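Local structure of outer membrane protein YopM (Yersinia pestis, 1JL5) at residues S258-L272 against P276-F289. The protein is a leucine-rich repeat effector that probably alters host cell physiology and promotes bacterial survival in host tissues. Numbering follows the deposited sequence.
Sequences SLEALNVRDNYLTDL and PQSLTFLDVSENIF. With CA (calcium ion), chain B; CA (calcium ion), chain C.
Leu262 and Leu282 lie side by side, CD2 of Leu262 3.8 Å from CD1 of Leu282, and illustrate how a leucine-rich repeat solenoid grows: each turn sets its residues beside their equivalents in the next. Strands 261-263 and 281-283 run parallel, and the backbone ladder continues from Leu262 N to Phe281 O and from Asp283 N to Leu262 O. The tight side is the leucine core. There CD1 of Leu272 meets CG1 of Val284 at 3.7 Å, while CZ of Phe289 reaches CB of Leu269 at 3.6 Å; Leu269 O lies over one face of that ring, offset from its centre, and accepts from Ile288 N.

Asn287 ties the turns together beyond the strands. Its ND2 gives a nearly straight bond (175°) to Val264 O at 2.8 Å, and Asn267 ND2 reaches that same oxygen from the opposite face of the carbonyl; chi1 of -88° swings the Asn287 amide back beside its own backbone N, and ND2 also binds Val284 O. Such an asparagine ladder is a hallmark of leucine-rich repeats, and Asn307 continues it.

Beside Ala261 and Phe281 runs a largely buried polar row, the Asn263 amide stacked on the Asp283 carboxylate, planes 22° apart. The looser, partly exposed side holds Glu260 and Thr280, sharing a water, and Arg265, whose NH1 donates in its guanidinium plane to Ser285 OG at 2.7 Å. In the turn after the strand, Asp266 OD2 binds one calcium ion, with Asn246 and the second subunit's Asn326; OD1 binds another, with that subunit's Glu308 and Asn307. This implies a division of labour, apolar and amide contacts joining successive repeats while the bridging carboxylate helps join subunits through calcium.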
ATOM      1  N   SER A 258     -25.547  -1.897  26.805  1.00 24.18           N
ATOM      2  CA  SER A 258     -26.081  -2.058  25.465  1.00 24.86           C
ATOM      3  C   SER A 258     -25.064  -1.676  24.410  1.00 23.52           C
ATOM      4  O   SER A 258     -25.417  -1.351  23.281  1.00 22.58           O
ATOM      5  CB  SER A 258     -27.344  -1.220  25.303  1.00 26.22           C
ATOM      6  OG  SER A 258     -28.348  -1.682  26.183  1.00 30.82           O
ATOM      7  N   LEU A 259     -23.794  -1.717  24.784  1.00 23.74           N
ATOM      8  CA  LEU A 259     -22.738  -1.371  23.854  1.00 22.68           C
ATOM      9  C   LEU A 259     -22.885  -2.214  22.601  1.00 21.78           C
ATOM     10  O   LEU A 259     -23.085  -3.425  22.673  1.00 20.87           O
ATOM     11  CB  LEU A 259     -21.374  -1.630  24.483  1.00 22.54           C
ATOM     12  CG  LEU A 259     -20.205  -1.081  23.668  1.00 21.05           C
ATOM     13  CD1 LEU A 259     -20.320   0.437  23.593  1.00 19.02           C
ATOM     14  CD2 LEU A 259     -18.897  -1.489  24.318  1.00 21.27           C
ATOM     15  N   GLU A 260     -22.786  -1.572  21.447  1.00 21.48           N
ATOM     16  CA  GLU A 260     -22.906  -2.288  20.184  1.00 23.02           C
ATOM     17  C   GLU A 260     -21.593  -2.285  19.435  1.00 21.54           C
ATOM     18  O   GLU A 260     -21.233  -3.254  18.771  1.00 23.64           O
ATOM     19  CB  GLU A 260     -23.961  -1.632  19.314  1.00 22.85           C
ATOM     20  CG  GLU A 260     -25.364  -1.803  19.827  1.00 28.26           C
ATOM     21  CD  GLU A 260     -26.334  -0.926  19.087  1.00 28.56           C
ATOM     22  OE1 GLU A 260     -26.174  -0.778  17.861  1.00 31.04           O
ATOM     23  OE2 GLU A 260     -27.257  -0.392  19.728  1.00 32.94           O
ATOM     24  N   ALA A 261     -20.885  -1.174  19.533  1.00 20.78           N
ATOM     25  CA  ALA A 261     -19.624  -1.044  18.840  1.00 21.38           C
ATOM     26  C   ALA A 261     -18.548  -0.629  19.807  1.00 20.18           C
ATOM     27  O   ALA A 261     -18.660   0.383  20.501  1.00 20.33           O
ATOM     28  CB  ALA A 261     -19.743  -0.022  17.710  1.00 18.88           C
ATOM     29  N   LEU A 262     -17.506  -1.437  19.865  1.00 20.08           N
ATOM     30  CA  LEU A 262     -16.398  -1.140  20.735  1.00 19.39           C
ATOM     31  C   LEU A 262     -15.135  -1.213  19.920  1.00 19.33           C
ATOM     32  O   LEU A 262     -14.770  -2.266  19.404  1.00 19.78           O
ATOM     33  CB  LEU A 262     -16.314  -2.139  21.887  1.00 19.21           C
ATOM     34  CG  LEU A 262     -15.106  -1.922  22.798  1.00 19.05           C
ATOM     35  CD1 LEU A 262     -15.173  -0.539  23.424  1.00 20.11           C
ATOM     36  CD2 LEU A 262     -15.065  -2.997  23.862  1.00 18.86           C
ATOM     37  N   ASN A 263     -14.489  -0.074  19.766  1.00 18.43           N
ATOM     38  CA  ASN A 263     -13.241  -0.055  19.055  1.00 18.90           C
ATOM     39  C   ASN A 263     -12.230   0.444  20.057  1.00 17.29           C
ATOM     40  O   ASN A 263     -12.271   1.595  20.474  1.00 17.85           O
ATOM     41  CB  ASN A 263     -13.271   0.886  17.864  1.00 19.59           C
ATOM     42  CG  ASN A 263     -11.999   0.815  17.070  1.00 20.75           C
ATOM     43  OD1 ASN A 263     -10.923   0.606  17.630  1.00 23.44           O
ATOM     44  ND2 ASN A 263     -12.104   0.985  15.765  1.00 22.41           N
ATOM     45  N   VAL A 264     -11.346  -0.446  20.477  1.00 16.69           N
ATOM     46  CA  VAL A 264     -10.311  -0.076  21.422  1.00 17.64           C
ATOM     47  C   VAL A 264      -9.020  -0.514  20.780  1.00 16.86           C
ATOM     48  O   VAL A 264      -8.069  -0.919  21.443  1.00 20.34           O
ATOM     49  CB  VAL A 264     -10.502  -0.776  22.760  1.00 15.95           C
ATOM     50  CG1 VAL A 264     -11.671  -0.149  23.485  1.00 14.96           C
ATOM     51  CG2 VAL A 264     -10.732  -2.260  22.538  1.00 14.93           C
ATOM     52  N   ARG A 265      -9.022  -0.435  19.460  1.00 17.26           N
ATOM     53  CA  ARG A 265      -7.876  -0.807  18.669  1.00 18.88           C
ATOM     54  C   ARG A 265      -6.670  -0.076  19.206  1.00 17.05           C
ATOM     55  O   ARG A 265      -6.744   1.092  19.580  1.00 15.64           O
ATOM     56  CB  ARG A 265      -8.098  -0.428  17.206  1.00 20.32           C
ATOM     57  CG  ARG A 265      -6.854  -0.490  16.340  1.00 25.25           C
ATOM     58  CD  ARG A 265      -7.221  -0.128  14.916  1.00 28.69           C
ATOM     59  NE  ARG A 265      -6.062   0.093  14.058  1.00 34.88           N
ATOM     60  CZ  ARG A 265      -5.293  -0.867  13.558  1.00 36.90           C
ATOM     61  NH1 ARG A 265      -5.544  -2.146  13.825  1.00 36.46           N
ATOM     62  NH2 ARG A 265      -4.270  -0.544  12.775  1.00 36.58           N
ATOM     63  N   ASP A 266      -5.562  -0.791  19.246  1.00 16.54           N
ATOM     64  CA  ASP A 266      -4.319  -0.243  19.707  1.00 15.61           C
ATOM     65  C   ASP A 266      -4.397   0.358  21.089  1.00 16.76           C
ATOM     66  O   ASP A 266      -4.441   1.580  21.277  1.00 15.56           O
ATOM     67  CB  ASP A 266      -3.792   0.803  18.735  1.00 16.20           C
ATOM     68  CG  ASP A 266      -2.342   1.111  18.985  1.00 17.42           C
ATOM     69  OD1 ASP A 266      -1.818   0.617  20.004  1.00 18.69           O
ATOM     70  OD2 ASP A 266      -1.730   1.834  18.182  1.00 18.02           O
ATOM     71  N   ASN A 267      -4.435  -0.531  22.059  1.00 16.13           N
ATOM     72  CA  ASN A 267      -4.437  -0.147  23.445  1.00 18.40           C
ATOM     73  C   ASN A 267      -3.629  -1.241  24.076  1.00 17.76           C
ATOM     74  O   ASN A 267      -2.970  -1.998  23.376  1.00 17.68           O
ATOM     75  CB  ASN A 267      -5.854  -0.069  23.994  1.00 18.16           C
ATOM     76  CG  ASN A 267      -6.484   1.275  23.723  1.00 18.33           C
ATOM     77  OD1 ASN A 267      -6.055   2.286  24.279  1.00 18.61           O
ATOM     78  ND2 ASN A 267      -7.487   1.304  22.846  1.00 15.95           N
ATOM     79  N   TYR A 268      -3.675  -1.351  25.385  1.00 18.92           N
ATOM     80  CA  TYR A 268      -2.864  -2.358  26.021  1.00 19.31           C
ATOM     81  C   TYR A 268      -3.751  -3.374  26.683  1.00 19.13           C
ATOM     82  O   TYR A 268      -3.480  -3.812  27.795  1.00 20.28           O
ATOM     83  CB  TYR A 268      -1.966  -1.692  27.050  1.00 19.61           C
ATOM     84  CG  TYR A 268      -0.682  -2.430  27.272  1.00 21.59           C
ATOM     85  CD1 TYR A 268       0.262  -2.533  26.254  1.00 21.08           C
ATOM     86  CD2 TYR A 268      -0.395  -3.003  28.506  1.00 19.50           C
ATOM     87  CE1 TYR A 268       1.469  -3.184  26.463  1.00 23.91           C
ATOM     88  CE2 TYR A 268       0.804  -3.658  28.725  1.00 22.05           C
ATOM     89  CZ  TYR A 268       1.728  -3.742  27.702  1.00 21.88           C
ATOM     90  OH  TYR A 268       2.911  -4.384  27.920  1.00 26.14           O
ATOM     91  N   LEU A 269      -4.813  -3.752  25.987  1.00 18.95           N
ATOM     92  CA  LEU A 269      -5.760  -4.696  26.534  1.00 18.06           C
ATOM     93  C   LEU A 269      -5.338  -6.135  26.386  1.00 18.58           C
ATOM     94  O   LEU A 269      -4.962  -6.588  25.312  1.00 19.13           O
ATOM     95  CB  LEU A 269      -7.120  -4.499  25.881  1.00 19.76           C
ATOM     96  CG  LEU A 269      -7.699  -3.100  26.049  1.00 17.13           C
ATOM     97  CD1 LEU A 269      -8.998  -3.013  25.275  1.00 18.80           C
ATOM     98  CD2 LEU A 269      -7.920  -2.805  27.528  1.00 15.75           C
ATOM     99  N   THR A 270      -5.410  -6.854  27.490  1.00 20.29           N
ATOM    100  CA  THR A 270      -5.070  -8.261  27.508  1.00 24.23           C
ATOM    101  C   THR A 270      -6.389  -8.986  27.716  1.00 24.07           C
ATOM    102  O   THR A 270      -6.541 -10.163  27.405  1.00 24.19           O
ATOM    103  CB  THR A 270      -4.145  -8.584  28.680  1.00 24.61           C
ATOM    104  OG1 THR A 270      -3.733  -9.950  28.596  1.00 35.19           O
ATOM    105  CG2 THR A 270      -4.871  -8.371  29.997  1.00 23.81           C
ATOM    106  N   ASP A 271      -7.350  -8.249  28.246  1.00 24.20           N
ATOM    107  CA  ASP A 271      -8.651  -8.808  28.526  1.00 27.23           C
ATOM    108  C   ASP A 271      -9.713  -7.776  28.256  1.00 25.63           C
ATOM    109  O   ASP A 271      -9.437  -6.588  28.133  1.00 25.52           O
ATOM    110  CB  ASP A 271      -8.747  -9.237  29.994  1.00 30.56           C
ATOM    111  CG  ASP A 271      -7.768 -10.333  30.349  1.00 37.27           C
ATOM    112  OD1 ASP A 271      -7.855 -11.429  29.749  1.00 41.63           O
ATOM    113  OD2 ASP A 271      -6.911 -10.100  31.230  1.00 42.38           O
ATOM    114  N   LEU A 272     -10.938  -8.256  28.182  1.00 25.06           N
ATOM    115  CA  LEU A 272     -12.076  -7.408  27.963  1.00 24.09           C
ATOM    116  C   LEU A 272     -13.044  -7.729  29.068  1.00 24.39           C
ATOM    117  O   LEU A 272     -13.098  -8.864  29.541  1.00 24.01           O
ATOM    118  CB  LEU A 272     -12.727  -7.737  26.629  1.00 24.96           C
ATOM    119  CG  LEU A 272     -11.936  -7.328  25.396  1.00 23.68           C
ATOM    120  CD1 LEU A 272     -12.570  -7.951  24.159  1.00 22.73           C
ATOM    121  CD2 LEU A 272     -11.907  -5.809  25.315  1.00 20.93           C
ATOM    122  N   PRO A 276     -21.090  -6.823  26.306  1.00 22.10           N
ATOM    123  CA  PRO A 276     -22.541  -6.742  26.168  1.00 21.60           C
ATOM    124  C   PRO A 276     -22.929  -7.590  24.969  1.00 22.14           C
ATOM    125  O   PRO A 276     -22.240  -7.592  23.949  1.00 21.43           O
ATOM    126  CB  PRO A 276     -22.773  -5.256  25.928  1.00 21.25           C
ATOM    127  CG  PRO A 276     -21.689  -4.632  26.767  1.00 23.06           C
ATOM    128  CD  PRO A 276     -20.492  -5.482  26.417  1.00 21.64           C
ATOM    129  N   GLN A 277     -24.027  -8.320  25.090  1.00 23.04           N
ATOM    130  CA  GLN A 277     -24.470  -9.160  23.996  1.00 22.24           C
ATOM    131  C   GLN A 277     -24.952  -8.310  22.847  1.00 19.89           C
ATOM    132  O   GLN A 277     -25.184  -8.798  21.750  1.00 21.23           O
ATOM    133  CB  GLN A 277     -25.573 -10.081  24.474  1.00 24.00           C
ATOM    134  CG  GLN A 277     -25.067 -11.085  25.467  1.00 27.89           C
ATOM    135  CD  GLN A 277     -26.188 -11.775  26.171  1.00 28.33           C
ATOM    136  OE1 GLN A 277     -27.037 -12.399  25.536  1.00 33.25           O
ATOM    137  NE2 GLN A 277     -26.213 -11.663  27.493  1.00 28.68           N
ATOM    138  N   SER A 278     -25.105  -7.024  23.109  1.00 19.68           N
ATOM    139  CA  SER A 278     -25.539  -6.096  22.083  1.00 20.45           C
ATOM    140  C   SER A 278     -24.347  -5.757  21.191  1.00 21.72           C
ATOM    141  O   SER A 278     -24.501  -5.136  20.143  1.00 23.54           O
ATOM    142  CB  SER A 278     -26.058  -4.826  22.736  1.00 17.66           C
ATOM    143  OG  SER A 278     -25.156  -4.403  23.746  1.00 21.33           O
ATOM    144  N   LEU A 279     -23.157  -6.172  21.612  1.00 22.24           N
ATOM    145  CA  LEU A 279     -21.946  -5.873  20.855  1.00 22.71           C
ATOM    146  C   LEU A 279     -21.926  -6.595  19.522  1.00 22.13           C
ATOM    147  O   LEU A 279     -21.877  -7.824  19.462  1.00 22.92           O
ATOM    148  CB  LEU A 279     -20.709  -6.252  21.665  1.00 23.68           C
ATOM    149  CG  LEU A 279     -19.421  -5.545  21.247  1.00 26.53           C
ATOM    150  CD1 LEU A 279     -19.585  -4.039  21.434  1.00 22.32           C
ATOM    151  CD2 LEU A 279     -18.263  -6.064  22.083  1.00 26.06           C
ATOM    152  N   THR A 280     -21.961  -5.820  18.450  1.00 20.64           N
ATOM    153  CA  THR A 280     -21.954  -6.376  17.107  1.00 22.02           C
ATOM    154  C   THR A 280     -20.665  -5.998  16.403  1.00 22.45           C
ATOM    155  O   THR A 280     -20.272  -6.623  15.419  1.00 23.87           O
ATOM    156  CB  THR A 280     -23.111  -5.823  16.291  1.00 22.20           C
ATOM    157  OG1 THR A 280     -23.034  -4.395  16.299  1.00 23.62           O
ATOM    158  CG2 THR A 280     -24.443  -6.257  16.892  1.00 23.71           C
ATOM    159  N   PHE A 281     -20.012  -4.964  16.914  1.00 21.48           N
ATOM    160  CA  PHE A 281     -18.775  -4.491  16.326  1.00 22.83           C
ATOM    161  C   PHE A 281     -17.716  -4.421  17.403  1.00 21.29           C
ATOM    162  O   PHE A 281     -17.831  -3.660  18.365  1.00 22.58           O
ATOM    163  CB  PHE A 281     -18.987  -3.113  15.696  1.00 22.98           C
ATOM    164  CG  PHE A 281     -17.738  -2.510  15.128  1.00 28.03           C
ATOM    165  CD1 PHE A 281     -16.737  -2.024  15.967  1.00 27.90           C
ATOM    166  CD2 PHE A 281     -17.550  -2.442  13.751  1.00 29.89           C
ATOM    167  CE1 PHE A 281     -15.568  -1.482  15.442  1.00 29.65           C
ATOM    168  CE2 PHE A 281     -16.384  -1.900  13.216  1.00 30.61           C
ATOM    169  CZ  PHE A 281     -15.391  -1.419  14.064  1.00 31.16           C
ATOM    170  N   LEU A 282     -16.677  -5.219  17.238  1.00 20.00           N
ATOM    171  CA  LEU A 282     -15.616  -5.236  18.211  1.00 18.51           C
ATOM    172  C   LEU A 282     -14.256  -5.149  17.552  1.00 18.12           C
ATOM    173  O   LEU A 282     -13.865  -6.012  16.773  1.00 19.42           O
ATOM    174  CB  LEU A 282     -15.694  -6.509  19.045  1.00 18.43           C
ATOM    175  CG  LEU A 282     -14.622  -6.681  20.120  1.00 19.62           C
ATOM    176  CD1 LEU A 282     -14.692  -5.531  21.113  1.00 19.00           C
ATOM    177  CD2 LEU A 282     -14.828  -8.011  20.814  1.00 17.94           C
ATOM    178  N   ASP A 283     -13.535  -4.089  17.858  1.00 18.32           N
ATOM    179  CA  ASP A 283     -12.210  -3.957  17.312  1.00 18.98           C
ATOM    180  C   ASP A 283     -11.272  -3.886  18.491  1.00 16.20           C
ATOM    181  O   ASP A 283     -11.224  -2.889  19.196  1.00 16.55           O
ATOM    182  CB  ASP A 283     -12.062  -2.696  16.473  1.00 17.59           C
ATOM    183  CG  ASP A 283     -10.732  -2.650  15.754  1.00 20.23           C
ATOM    184  OD1 ASP A 283      -9.747  -3.190  16.298  1.00 21.19           O
ATOM    185  OD2 ASP A 283     -10.663  -2.075  14.656  1.00 22.47           O
ATOM    186  N   VAL A 284     -10.547  -4.970  18.712  1.00 15.71           N
ATOM    187  CA  VAL A 284      -9.590  -5.031  19.799  1.00 17.98           C
ATOM    188  C   VAL A 284      -8.244  -5.293  19.160  1.00 16.34           C
ATOM    189  O   VAL A 284      -7.330  -5.812  19.788  1.00 18.93           O
ATOM    190  CB  VAL A 284      -9.941  -6.163  20.777  1.00 17.55           C
ATOM    191  CG1 VAL A 284     -11.247  -5.839  21.477  1.00 14.82           C
ATOM    192  CG2 VAL A 284     -10.058  -7.482  20.026  1.00 16.87           C
ATOM    193  N   SER A 285      -8.135  -4.928  17.889  1.00 16.59           N
ATOM    194  CA  SER A 285      -6.900  -5.134  17.165  1.00 16.52           C
ATOM    195  C   SER A 285      -5.823  -4.312  17.840  1.00 16.45           C
ATOM    196  O   SER A 285      -6.106  -3.330  18.529  1.00 16.22           O
ATOM    197  CB  SER A 285      -7.049  -4.691  15.712  1.00 15.70           C
ATOM    198  OG  SER A 285      -7.220  -3.293  15.638  1.00 16.59           O
ATOM    199  N   GLU A 286      -4.585  -4.731  17.647  1.00 17.10           N
ATOM    200  CA  GLU A 286      -3.451  -4.038  18.225  1.00 18.34           C
ATOM    201  C   GLU A 286      -3.536  -3.847  19.713  1.00 17.92           C
ATOM    202  O   GLU A 286      -3.298  -2.767  20.233  1.00 19.17           O
ATOM    203  CB  GLU A 286      -3.252  -2.686  17.567  1.00 19.71           C
ATOM    204  CG  GLU A 286      -2.572  -2.783  16.229  1.00 24.58           C
ATOM    205  CD  GLU A 286      -2.259  -1.421  15.678  1.00 26.53           C
ATOM    206  OE1 GLU A 286      -1.525  -0.661  16.340  1.00 29.17           O
ATOM    207  OE2 GLU A 286      -2.753  -1.104  14.588  1.00 35.09           O
ATOM    208  N   ASN A 287      -3.921  -4.900  20.403  1.00 17.08           N
ATOM    209  CA  ASN A 287      -3.926  -4.842  21.834  1.00 17.66           C
ATOM    210  C   ASN A 287      -2.994  -5.958  22.184  1.00 16.96           C
ATOM    211  O   ASN A 287      -2.164  -6.338  21.360  1.00 17.52           O
ATOM    212  CB  ASN A 287      -5.330  -5.028  22.375  1.00 17.58           C
ATOM    213  CG  ASN A 287      -6.056  -3.719  22.460  1.00 16.58           C
ATOM    214  OD1 ASN A 287      -5.861  -2.964  23.404  1.00 16.71           O
ATOM    215  ND2 ASN A 287      -6.864  -3.416  21.453  1.00 16.62           N
ATOM    216  N   ILE A 288      -3.100  -6.505  23.376  1.00 18.25           N
ATOM    217  CA  ILE A 288      -2.174  -7.558  23.708  1.00 20.22           C
ATOM    218  C   ILE A 288      -2.898  -8.801  24.139  1.00 20.17           C
ATOM    219  O   ILE A 288      -2.536  -9.459  25.105  1.00 22.31           O
ATOM    220  CB  ILE A 288      -1.179  -7.075  24.770  1.00 21.26           C
ATOM    221  CG1 ILE A 288      -1.903  -6.662  26.050  1.00 21.89           C
ATOM    222  CG2 ILE A 288      -0.436  -5.864  24.227  1.00 19.96           C
ATOM    223  CD1 ILE A 288      -0.946  -6.273  27.173  1.00 23.79           C
ATOM    224  N   PHE A 289      -3.947  -9.110  23.393  1.00 19.86           N
ATOM    225  CA  PHE A 289      -4.734 -10.295  23.654  1.00 19.40           C
ATOM    226  C   PHE A 289      -3.932 -11.492  23.203  1.00 18.69           C
ATOM    227  O   PHE A 289      -3.402 -11.509  22.093  1.00 18.50           O
ATOM    228  CB  PHE A 289      -6.040 -10.233  22.874  1.00 18.56           C
ATOM    229  CG  PHE A 289      -7.001  -9.238  23.416  1.00 19.28           C
ATOM    230  CD1 PHE A 289      -7.789  -9.547  24.516  1.00 19.85           C
ATOM    231  CD2 PHE A 289      -7.097  -7.971  22.853  1.00 17.85           C
ATOM    232  CE1 PHE A 289      -8.655  -8.604  25.052  1.00 19.01           C
ATOM    233  CE2 PHE A 289      -7.957  -7.026  23.382  1.00 19.16           C
ATOM    234  CZ  PHE A 289      -8.740  -7.344  24.484  1.00 19.01           C
TER
HETATM  235 CA    CA B2001      -1.949   3.240  16.737  1.00 18.84          CA
HETATM  236 CA    CA C2002       0.179  -0.247  20.540  1.00 19.20          CA
HETATM  237  O   HOH W   1     -25.572  -3.197  16.326  1.00 51.79           O
HETATM  238  O   HOH W   2       0.609   1.746  19.349  1.00 15.32           O
HETATM  239  O   HOH W   3      -1.182  -1.966  21.722  1.00 22.39           O
HETATM  240  O   HOH W   4      -2.811   1.588  15.553  1.00 20.04           O
HETATM  241  O   HOH W   5      -0.039  -1.231  18.466  1.00 19.09           O
HETATM  242  O   HOH W   6      -2.295   4.595  15.010  1.00 24.95           O
HETATM  243  O   HOH W   7      -0.509   4.613  17.936  1.00 22.45           O